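Local coordinates for protein tryptophan synthase alpha chain (Campylobacter jejuni, PDB 3THA) that probably cleaves indoleglycerol phosphate to indole and glyceraldehyde 3-phosphate as the alpha subunit of tryptophan synthase, in the last step of tryptophan biosynthesis, at residues B[228-231]-B[232-236]; B[243-246]-B[247-250]. All blocks are in the same frame, centred on the assembly; numbering follows the deposited sequence.

Interaction 1: residues B[228-231]-B[232-236]; sequences TSIV and KCFKQ
Lys232 folds its side chain back beside Ser229, one turn earlier on the same short helix. The bend at chi3 (76°) brings CE over the serine, 3.4 Å from Ser229 OG. A small side chain at 229 leaves room for this methylene chain, and Gln209 touches both residues. The backbone N of Lys232 makes weak bonds to Thr228 O and Ser229 O. At Cys233 the pattern is similar: its N bonds to Ser229 O at 3.3 Å, the usual i to i+4 link, and weakly to Ile230 O at 2.7 Å. Ser229 O therefore takes i+3 and i+4 amides, as does Ile230 O from Cys233 N and, weakly, Phe234 N, consistent with a last turn drifting toward 3-10 pairing. The small, weakly polar side chain of Cys233 suits its buried place against Asp245 of helix 239-248. Helix 228-233 itself is the short extra one that follows the eighth strand of the TIM barrel; in relatives its N-terminal end faces the phosphate of the substrate. Phe234 lies alongside Ile230, both side chains pointing the same way, with CE2 3.9 Å from Ile230 CG2. A chi1 of -76° lays the ring back along the helix, where its edge, at CD2, meets Ile230 O at 3.4 Å. Phe33 meets the same ring edge-to-face, and Thr20 of strand 15-21 and Ile242 pack on it, so a large apolar group is well placed here. Gln236, closing the type I turn from Cys233, turns its amide back, and NE2 makes a weak bond to Cys233 O at 2.6 Å.

Interaction 2: residues B[243-246]-B[247-250]; sequences MKDI and EEIF
Lys244 and Asp245 meet Glu247, Glu248 and Ile249 in a local, mainly backbone contact over the last part of helix 239-248, the final helix on the outside of the TIM barrel. Lys244 O takes two amides. Glu247 N, three residues on, gives the straighter bond (3.1 Å, 155°), although it approaches from above the carbonyl plane; Glu248 N adds a weak one. Asp245 O is shared in the same way by weak bonds from Glu248 N and from Ile249 N, the latter 3.3 Å away. This mixture of i+3 and i+4 pairing marks a helix that is losing its regular geometry. Ile249 CG1 also lies 3.3 Å from Asp245 O, and that apolar side chain is buried among Val226 of strand 223-226 and Ile230 and Cys233 of helix 228-233. Phe250 turns an edge of its ring to the preceding turn, with CD2 3.5 Å from Ile246 O. Its CG sits beside the backbone N (chi1 -70°), which folds the ring back toward Ile246, and Ile246 CG2 makes a looser apolar contact with CD2 at 4.3 Å. Val226 packs on this ring as well, and Ile42 on Ile246, so the aromatic and aliphatic residues fill the side towards the barrel. Charge gathers on the exposed flank, at Lys244, Glu247 and Glu248; Asp245, at its border, also rests on Cys233 and Gln236. Asp245 and Glu248 run side by side, their carboxylate planes 50° apart and OD1 3.8 Å from OE1. Two like charges this close should repel and may raise the affinity of one for a proton, an effect that the amine of Lys244, 5.4 Å from NZ to Glu248 OE1, could partly offset.

In the fold
Interaction 1 comes first along the chain and interaction 2 follows it, on helices 228-233 and 239-248, the last two of the barrel. Their centres are 11 Å apart, and the helices pack directly on each other: Cys233 SG is 3.6 Å from Asp245 CB, Ile230 CD1 is 3.9 Å from Ile249 CD1, and Phe234 CE2 is 4.0 Å from Ile246 CD1. Ile230, Val231 and Phe234 also pack on strand 15-21, so the shorter helix lies between the first strand and the outer helix, joining the end of the barrel to its beginning. The side chain of the predicted proton acceptor Glu46 is about 9 Å from that of Ile230 and about 10 Å from that of Phe250.

Interaction 1: residues B[228-231]-B[232-236]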
loop_
_atom_site.group_PDB
_atom_site.type_symbol
_atom_site.label_atom_id
_atom_site.label_comp_id
_atom_site.label_asym_id
_atom_site.label_seq_id
_atom_site.Cartn_x
_atom_site.Cartn_y
_atom_site.Cartn_z
ATOM N N THR B 228 10.266 -6.060 0.899
ATOM C CA THR B 228 9.695 -7.275 0.350
ATOM C C THR B 228 10.545 -8.507 0.634
ATOM O O THR B 228 10.060 -9.430 1.280
ATOM C CB THR B 228 9.466 -7.120 -1.172
ATOM O OG1 THR B 228 10.722 -6.790 -1.828
ATOM C CG2 THR B 228 8.426 -5.991 -1.390
ATOM N N SER B 229 11.800 -8.489 0.182
ATOM C CA SER B 229 12.711 -9.614 0.299
ATOM C C SER B 229 12.948 -10.166 1.692
ATOM O O SER B 229 12.974 -11.381 1.851
ATOM C CB SER B 229 14.046 -9.258 -0.303
ATOM O OG SER B 229 13.898 -9.278 -1.681
ATOM N N ILE B 230 13.151 -9.295 2.684
ATOM C CA ILE B 230 13.357 -9.741 4.055
ATOM C C ILE B 230 12.100 -10.468 4.490
ATOM O O ILE B 230 12.167 -11.603 4.940
ATOM C CB ILE B 230 13.723 -8.581 5.039
ATOM C CG1 ILE B 230 15.244 -8.499 5.259
ATOM C CG2 ILE B 230 13.175 -8.855 6.452
ATOM C CD1 ILE B 230 16.048 -8.141 4.068
ATOM N N VAL B 231 10.947 -9.834 4.309
ATOM C CA VAL B 231 9.686 -10.492 4.612
ATOM C C VAL B 231 9.624 -11.909 3.978
ATOM O O VAL B 231 9.093 -12.847 4.594
ATOM C CB VAL B 231 8.451 -9.613 4.229
ATOM C CG1 VAL B 231 7.132 -10.373 4.472
ATOM C CG2 VAL B 231 8.447 -8.313 5.039
ATOM N N LYS B 232 10.214 -12.077 2.788
ATOM C CA LYS B 232 10.146 -13.360 2.091
ATOM C C LYS B 232 10.956 -14.400 2.867
ATOM O O LYS B 232 10.636 -15.579 2.834
ATOM C CB LYS B 232 10.526 -13.263 0.582
ATOM C CG LYS B 232 11.996 -13.576 0.188
ATOM C CD LYS B 232 12.201 -13.653 -1.358
ATOM C CE LYS B 232 12.227 -12.241 -2.030
ATOM N NZ LYS B 232 12.735 -12.207 -3.452
ATOM N N CYS B 233 11.977 -13.943 3.585
ATOM C CA CYS B 233 12.766 -14.831 4.470
ATOM C C CYS B 233 11.892 -15.404 5.565
ATOM O O CYS B 233 11.994 -16.543 5.895
ATOM C CB CYS B 233 13.954 -14.083 5.097
ATOM S SG CYS B 233 15.070 -13.428 3.828
ATOM N N PHE B 234 10.989 -14.609 6.090
ATOM C CA PHE B 234 10.173 -15.071 7.182
ATOM C C PHE B 234 9.155 -16.153 6.835
ATOM O O PHE B 234 8.408 -16.606 7.707
ATOM C CB PHE B 234 9.482 -13.886 7.844
ATOM C CG PHE B 234 10.383 -13.078 8.722
ATOM C CD1 PHE B 234 10.150 -12.994 10.100
ATOM C CD2 PHE B 234 11.464 -12.394 8.191
ATOM C CE1 PHE B 234 10.976 -12.209 10.918
ATOM C CE2 PHE B 234 12.294 -11.622 9.008
ATOM C CZ PHE B 234 12.042 -11.531 10.377
ATOM N N LYS B 235 9.113 -16.588 5.586
ATOM C CA LYS B 235 8.094 -17.553 5.222
ATOM C C LYS B 235 8.577 -18.949 5.574
ATOM O O LYS B 235 7.848 -19.908 5.406
ATOM C CB LYS B 235 7.726 -17.436 3.753
ATOM C CG LYS B 235 6.440 -18.171 3.365
ATOM C CD LYS B 235 5.766 -17.510 2.133
ATOM C CE LYS B 235 5.154 -18.552 1.165
ATOM N NZ LYS B 235 6.134 -19.618 0.728
ATOM N N GLN B 236 9.805 -19.043 6.080
ATOM C CA GLN B 236 10.338 -20.282 6.624
ATOM C C GLN B 236 9.912 -20.603 8.044
ATOM O O GLN B 236 9.755 -19.732 8.883
ATOM C CB GLN B 236 11.857 -20.359 6.502
ATOM C CG GLN B 236 12.297 -21.002 5.170
ATOM C CD GLN B 236 12.794 -19.940 4.164
ATOM O OE1 GLN B 236 13.229 -20.259 3.046
ATOM N NE2 GLN B 236 12.760 -18.694 4.578
#

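Interaction 2: residues B[243-246]-B[247-250]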
loop_
_atom_site.group_PDB
_atom_site.type_symbol
_atom_site.label_atom_id
_atom_site.label_comp_id
_atom_site.label_asym_id
_atom_site.label_seq_id
_atom_site.Cartn_x
_atom_site.Cartn_y
_atom_site.Cartn_z
HETATM N N MSE B 243 17.334 -16.108 9.686
HETATM C CA MSE B 243 18.590 -15.466 10.019
HETATM C C MSE B 243 19.681 -15.635 8.932
HETATM O O MSE B 243 20.325 -14.663 8.545
HETATM C CB MSE B 243 19.071 -16.067 11.337
HETATM C CG MSE B 243 19.727 -15.128 12.280
HETATM SE SE MSE B 243 18.456 -13.867 13.037
HETATM C CE MSE B 243 19.799 -13.123 14.266
ATOM N N LYS B 244 19.915 -16.865 8.467
ATOM C CA LYS B 244 20.985 -17.120 7.488
ATOM C C LYS B 244 20.764 -16.327 6.186
ATOM O O LYS B 244 21.701 -15.764 5.632
ATOM C CB LYS B 244 21.181 -18.643 7.229
ATOM C CG LYS B 244 21.611 -19.050 5.791
ATOM C CD LYS B 244 21.539 -20.570 5.553
ATOM C CE LYS B 244 21.094 -20.910 4.137
ATOM N NZ LYS B 244 21.821 -22.117 3.638
ATOM N N ASP B 245 19.521 -16.297 5.721
ATOM C CA ASP B 245 19.112 -15.555 4.530
ATOM C C ASP B 245 19.233 -14.030 4.695
ATOM O O ASP B 245 19.424 -13.316 3.717
ATOM C CB ASP B 245 17.658 -15.862 4.219
ATOM C CG ASP B 245 17.451 -17.240 3.704
ATOM O OD1 ASP B 245 18.455 -17.958 3.515
ATOM O OD2 ASP B 245 16.277 -17.617 3.488
ATOM N N ILE B 246 19.096 -13.539 5.924
ATOM C CA ILE B 246 19.264 -12.132 6.212
ATOM C C ILE B 246 20.727 -11.752 6.381
ATOM O O ILE B 246 21.056 -10.599 6.652
ATOM C CB ILE B 246 18.506 -11.727 7.471
ATOM C CG1 ILE B 246 17.019 -11.694 7.208
ATOM C CG2 ILE B 246 18.937 -10.389 7.940
ATOM C CD1 ILE B 246 16.216 -11.601 8.471
ATOM N N GLU B 247 21.623 -12.702 6.245
ATOM C CA GLU B 247 23.007 -12.319 6.311
ATOM C C GLU B 247 23.652 -12.604 4.966
ATOM O O GLU B 247 24.827 -12.252 4.710
ATOM C CB GLU B 247 23.711 -13.022 7.470
ATOM C CG GLU B 247 24.991 -12.290 7.863
ATOM C CD GLU B 247 25.425 -12.531 9.292
ATOM O OE1 GLU B 247 25.039 -13.587 9.863
ATOM O OE2 GLU B 247 26.163 -11.661 9.828
ATOM N N GLU B 248 22.848 -13.255 4.121
ATOM C CA GLU B 248 23.168 -13.445 2.711
ATOM C C GLU B 248 22.921 -12.088 2.049
ATOM O O GLU B 248 23.705 -11.604 1.245
ATOM C CB GLU B 248 22.257 -14.518 2.103
ATOM C CG GLU B 248 22.737 -15.121 0.779
ATOM C CD GLU B 248 22.397 -16.634 0.647
ATOM O OE1 GLU B 248 21.544 -17.163 1.428
ATOM O OE2 GLU B 248 22.999 -17.306 -0.229
ATOM N N ILE B 249 21.836 -11.457 2.438
ATOM C CA ILE B 249 21.478 -10.192 1.855
ATOM C C ILE B 249 22.491 -9.094 2.210
ATOM O O ILE B 249 22.828 -8.293 1.356
ATOM C CB ILE B 249 20.030 -9.879 2.179
ATOM C CG1 ILE B 249 19.142 -10.941 1.513
ATOM C CG2 ILE B 249 19.630 -8.451 1.742
ATOM C CD1 ILE B 249 17.683 -10.966 1.981
ATOM N N PHE B 250 23.053 -9.095 3.413
ATOM C CA PHE B 250 23.892 -7.970 3.846
ATOM C C PHE B 250 25.406 -8.216 3.955
ATOM O O PHE B 250 26.071 -7.554 4.750
ATOM C CB PHE B 250 23.394 -7.417 5.196
ATOM C CG PHE B 250 22.059 -6.697 5.140
ATOM C CD1 PHE B 250 21.931 -5.450 4.499
ATOM C CD2 PHE B 250 20.949 -7.235 5.775
ATOM C CE1 PHE B 250 20.708 -4.784 4.457
ATOM C CE2 PHE B 250 19.727 -6.571 5.758
ATOM C CZ PHE B 250 19.597 -5.341 5.098
#